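Long-range contact in glutamine amidotransferase domain-containing protein (Thermotoga maritima, PDB 1O1Y), which is probably a type 1 glutamine amidotransferase, expected to release ammonia from glutamine for transfer to an acceptor substrate that is not established: residues A70-F83 with Q104-R116. Residues are numbered along the deposited sequence; the frame is centred on the assembly and turned at random.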
# COMPACT_ATOMS: atom_id res chain seq x y z
N ALA A 70 3.36 13.78 0.70
CA ALA A 70 2.65 13.76 1.96
C ALA A 70 2.41 15.13 2.57
O ALA A 70 1.53 15.26 3.39
CB ALA A 70 3.40 12.87 2.98
N TYR A 71 3.18 16.16 2.21
CA TYR A 71 3.00 17.50 2.72
C TYR A 71 2.33 18.39 1.70
O TYR A 71 2.36 19.61 1.85
CB TYR A 71 4.35 18.13 3.08
CG TYR A 71 5.08 17.33 4.13
CD1 TYR A 71 6.16 16.53 3.78
CD2 TYR A 71 4.65 17.33 5.44
CE1 TYR A 71 6.82 15.76 4.75
CE2 TYR A 71 5.32 16.57 6.44
CZ TYR A 71 6.39 15.80 6.06
OH TYR A 71 7.03 15.06 6.99
N GLU A 72 1.75 17.82 0.65
CA GLU A 72 1.22 18.67 -0.44
C GLU A 72 -0.29 18.89 -0.34
O GLU A 72 -1.01 18.84 -1.35
CB GLU A 72 1.60 18.07 -1.78
CG GLU A 72 3.10 18.10 -2.03
CD GLU A 72 3.44 17.81 -3.49
OE1 GLU A 72 4.10 18.65 -4.08
OE2 GLU A 72 3.04 16.76 -4.04
N GLU A 73 -0.77 19.17 0.87
CA GLU A 73 -2.20 19.41 1.07
C GLU A 73 -2.76 20.62 0.36
O GLU A 73 -3.94 20.61 -0.00
CB GLU A 73 -2.56 19.55 2.55
CG GLU A 73 -2.42 18.25 3.30
CD GLU A 73 -1.24 18.27 4.25
OE1 GLU A 73 -0.11 18.66 3.80
OE2 GLU A 73 -1.47 17.89 5.44
N GLU A 74 -1.96 21.67 0.14
CA GLU A 74 -2.44 22.86 -0.58
C GLU A 74 -2.66 22.55 -2.06
O GLU A 74 -3.64 22.96 -2.62
CB GLU A 74 -1.51 24.07 -0.38
CG GLU A 74 -1.80 24.72 0.97
CD GLU A 74 -1.06 26.00 1.28
OE1 GLU A 74 -0.14 26.41 0.52
OE2 GLU A 74 -1.46 26.62 2.31
N LYS A 75 -1.74 21.80 -2.66
CA LYS A 75 -1.88 21.34 -4.05
C LYS A 75 -3.01 20.35 -4.21
O LYS A 75 -3.70 20.38 -5.19
CB LYS A 75 -0.60 20.65 -4.50
CG LYS A 75 0.15 21.22 -5.63
CD LYS A 75 1.01 20.15 -6.25
CE LYS A 75 2.16 20.66 -7.04
NZ LYS A 75 3.11 19.53 -7.33
N TYR A 76 -3.16 19.45 -3.24
CA TYR A 76 -4.10 18.32 -3.27
C TYR A 76 -4.98 18.38 -2.01
O TYR A 76 -4.73 17.65 -1.06
CB TYR A 76 -3.32 16.98 -3.33
CG TYR A 76 -2.34 16.91 -4.50
CD1 TYR A 76 -2.80 16.81 -5.81
CD2 TYR A 76 -0.97 16.98 -4.31
CE1 TYR A 76 -1.91 16.78 -6.86
CE2 TYR A 76 -0.10 16.90 -5.35
CZ TYR A 76 -0.57 16.84 -6.64
OH TYR A 76 0.28 16.80 -7.71
N PRO A 77 -5.96 19.26 -1.99
CA PRO A 77 -6.78 19.44 -0.78
C PRO A 77 -7.51 18.18 -0.29
O PRO A 77 -7.81 18.11 0.91
CB PRO A 77 -7.78 20.52 -1.19
CG PRO A 77 -7.20 21.21 -2.33
CD PRO A 77 -6.35 20.22 -3.05
N PHE A 78 -7.77 17.22 -1.18
CA PHE A 78 -8.35 15.95 -0.75
C PHE A 78 -7.53 15.22 0.30
O PHE A 78 -8.07 14.42 1.06
CB PHE A 78 -8.66 15.00 -1.94
CG PHE A 78 -7.48 14.71 -2.83
CD1 PHE A 78 -6.59 13.70 -2.55
CD2 PHE A 78 -7.28 15.47 -3.99
CE1 PHE A 78 -5.48 13.45 -3.39
CE2 PHE A 78 -6.20 15.22 -4.83
CZ PHE A 78 -5.30 14.22 -4.53
N LEU A 79 -6.21 15.47 0.34
CA LEU A 79 -5.35 14.84 1.32
C LEU A 79 -5.71 15.26 2.73
O LEU A 79 -5.58 14.44 3.65
CB LEU A 79 -3.86 15.10 1.07
CG LEU A 79 -3.20 14.61 -0.21
CD1 LEU A 79 -1.78 15.13 -0.33
CD2 LEU A 79 -3.24 13.11 -0.29
N LYS A 80 -6.17 16.49 2.93
CA LYS A 80 -6.58 16.94 4.24
C LYS A 80 -7.71 16.05 4.80
O LYS A 80 -7.68 15.66 5.95
CB LYS A 80 -7.01 18.42 4.16
CG LYS A 80 -7.31 19.03 5.50
N TYR A 81 -8.69 15.74 3.96
CA TYR A 81 -9.78 14.84 4.35
C TYR A 81 -9.27 13.43 4.67
O TYR A 81 -9.70 12.80 5.65
CB TYR A 81 -10.79 14.78 3.21
CG TYR A 81 -11.96 13.89 3.44
CD1 TYR A 81 -12.83 14.12 4.49
CD2 TYR A 81 -12.21 12.79 2.63
CE1 TYR A 81 -13.95 13.28 4.69
CE2 TYR A 81 -13.31 11.94 2.85
CZ TYR A 81 -14.16 12.19 3.87
OH TYR A 81 -15.27 11.38 4.10
N GLU A 82 -8.36 12.94 3.84
CA GLU A 82 -7.75 11.65 4.06
C GLU A 82 -6.99 11.58 5.35
O GLU A 82 -7.11 10.61 6.08
CB GLU A 82 -6.81 11.29 2.93
CG GLU A 82 -7.54 11.06 1.62
CD GLU A 82 -6.62 10.61 0.50
OE1 GLU A 82 -5.56 10.05 0.79
OE2 GLU A 82 -6.97 10.83 -0.67
N PHE A 83 -6.20 12.61 5.65
CA PHE A 83 -5.50 12.65 6.95
C PHE A 83 -6.49 12.59 8.13
O PHE A 83 -6.23 11.92 9.14
CB PHE A 83 -4.61 13.88 7.04
CG PHE A 83 -3.29 13.73 6.30
CD1 PHE A 83 -2.96 14.61 5.28
CD2 PHE A 83 -2.42 12.67 6.59
CE1 PHE A 83 -1.78 14.46 4.59
CE2 PHE A 83 -1.24 12.54 5.90
CZ PHE A 83 -0.92 13.44 4.88
N GLN A 104 3.36 6.31 3.71
CA GLN A 104 3.99 7.58 4.07
C GLN A 104 3.00 8.48 4.80
O GLN A 104 3.34 9.13 5.78
CB GLN A 104 4.47 8.27 2.80
CG GLN A 104 5.62 7.52 2.20
CD GLN A 104 5.91 7.87 0.78
OE1 GLN A 104 5.28 8.77 0.19
NE2 GLN A 104 6.86 7.17 0.21
N MSE A 105 1.74 8.48 4.37
CA MSE A 105 0.70 9.26 5.05
C MSE A 105 0.46 8.73 6.44
O MSE A 105 0.26 9.50 7.38
CB MSE A 105 -0.60 9.26 4.23
CG MSE A 105 -0.42 10.04 2.92
SE MSE A 105 -2.01 10.01 1.82
CE MSE A 105 -3.17 11.07 2.93
N LEU A 106 0.47 7.41 6.59
CA LEU A 106 0.32 6.81 7.91
C LEU A 106 1.51 7.21 8.81
O LEU A 106 1.32 7.58 9.98
CB LEU A 106 0.23 5.28 7.81
CG LEU A 106 0.16 4.51 9.15
CD1 LEU A 106 -1.05 4.87 9.99
CD2 LEU A 106 0.20 2.99 8.90
N ALA A 107 2.72 7.10 8.29
CA ALA A 107 3.92 7.49 9.05
C ALA A 107 3.85 8.93 9.54
O ALA A 107 4.19 9.24 10.67
CB ALA A 107 5.15 7.31 8.22
N LYS A 108 3.41 9.83 8.66
CA LYS A 108 3.23 11.23 9.02
C LYS A 108 2.22 11.43 10.17
O LYS A 108 2.47 12.19 11.08
CB LYS A 108 2.80 12.04 7.77
CG LYS A 108 2.49 13.48 8.07
CD LYS A 108 2.14 14.25 6.78
CE LYS A 108 1.34 15.52 7.09
NZ LYS A 108 1.00 16.38 5.89
N VAL A 109 1.08 10.76 10.10
CA VAL A 109 0.07 10.87 11.14
C VAL A 109 0.64 10.40 12.49
O VAL A 109 0.33 10.96 13.56
CB VAL A 109 -1.21 10.14 10.75
CG1 VAL A 109 -2.15 10.05 11.92
CG2 VAL A 109 -1.89 10.87 9.59
N LEU A 110 1.54 9.41 12.43
CA LEU A 110 2.18 8.83 13.62
C LEU A 110 3.44 9.63 14.00
O LEU A 110 4.25 9.20 14.84
CB LEU A 110 2.53 7.37 13.34
CG LEU A 110 1.30 6.47 13.18
CD1 LEU A 110 1.77 5.08 12.83
CD2 LEU A 110 0.48 6.45 14.44
N GLY A 111 3.63 10.78 13.36
CA GLY A 111 4.62 11.73 13.82
C GLY A 111 5.98 11.70 13.12
O GLY A 111 6.84 12.48 13.51
N ALA A 112 6.15 10.88 12.09
CA ALA A 112 7.45 10.68 11.44
C ALA A 112 7.57 11.55 10.19
O ALA A 112 6.58 11.81 9.55
CB ALA A 112 7.63 9.24 11.03
N SER A 113 8.78 11.97 9.87
CA SER A 113 9.05 12.75 8.68
C SER A 113 8.99 11.85 7.45
O SER A 113 9.37 10.67 7.48
CB SER A 113 10.44 13.43 8.77
OG SER A 113 10.53 14.35 9.83
N VAL A 114 8.54 12.45 6.36
CA VAL A 114 8.58 11.88 5.04
C VAL A 114 9.45 12.78 4.16
O VAL A 114 9.42 14.02 4.27
CB VAL A 114 7.13 11.82 4.46
CG1 VAL A 114 7.11 11.36 3.01
CG2 VAL A 114 6.26 11.00 5.38
N TYR A 115 10.22 12.15 3.29
CA TYR A 115 11.21 12.90 2.51
C TYR A 115 11.72 12.12 1.34
O TYR A 115 11.55 10.91 1.25
CB TYR A 115 12.41 13.29 3.37
CG TYR A 115 12.91 12.16 4.27
CD1 TYR A 115 13.83 11.23 3.81
CD2 TYR A 115 12.44 12.04 5.59
CE1 TYR A 115 14.28 10.19 4.62
CE2 TYR A 115 12.90 11.02 6.41
CZ TYR A 115 13.82 10.09 5.93
OH TYR A 115 14.28 9.07 6.75
N ARG A 116 12.34 12.86 0.43
CA ARG A 116 12.92 12.27 -0.78
C ARG A 116 14.03 11.31 -0.39
O ARG A 116 14.92 11.66 0.40
CB ARG A 116 13.48 13.35 -1.72
CG ARG A 116 13.80 12.83 -3.14
CD ARG A 116 14.40 13.88 -4.06
NE ARG A 116 15.74 14.24 -3.59
CZ ARG A 116 16.87 13.62 -3.93
NH1 ARG A 116 16.86 12.57 -4.75
NH2 ARG A 116 18.03 14.04 -3.44
O HOH W 1 5.37 11.63 0.05
O HOH W 2 5.74 14.40 9.12
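K108 reaches out from helix 102-109 and brings its ammonium group to two oxygens of the facing loop. NZ donates to A70 O at 2.8 Å, tilted out of the carbonyl plane. In the conformer described, NZ also forms a salt bridge with E73 OE2 at 2.9 Å, from above the carboxylate plane; E73 is modelled in a second conformer too, so this link is less certain. The lysine gets this far because its chain is fully extended, with CG anti to the backbone N (chi1 175°). Y71 makes the other direct polar link: its OH accepts the backbone N-H of V114 at 3.1 Å in a nearly straight bond (167°), and one water joins the same hydroxyl to A112 O. A second water, accepting from A70 N and donating to Q104 OE1, ties the loop to the helix.

This is the flavodoxin-like core of a type 1 amidotransferase, where the start of helix 78-92 and the end of helix 102-109 cross at -62° (segments 78-83 and 104-109). The helix carrying K108 ends in a Schellman motif with G111 at positive phi, and the chain then turns into strand 114-116.

Apolar packing centres on the F83 ring. M105, a selenomethionine, bends at chi3 and lays CE over the middle of one face, 3.8 Å from the centroid; K108 CE lies over the opposite face, and V109 CG2 meets the edge. Shortening K108 to an alanine would probably leave A70 O without its ammonium donor and strip one face of F83 of its aliphatic cover. M105 CE also touches L79 CD2, while A70 CB rests on V114 CG1 at 4.0 Å.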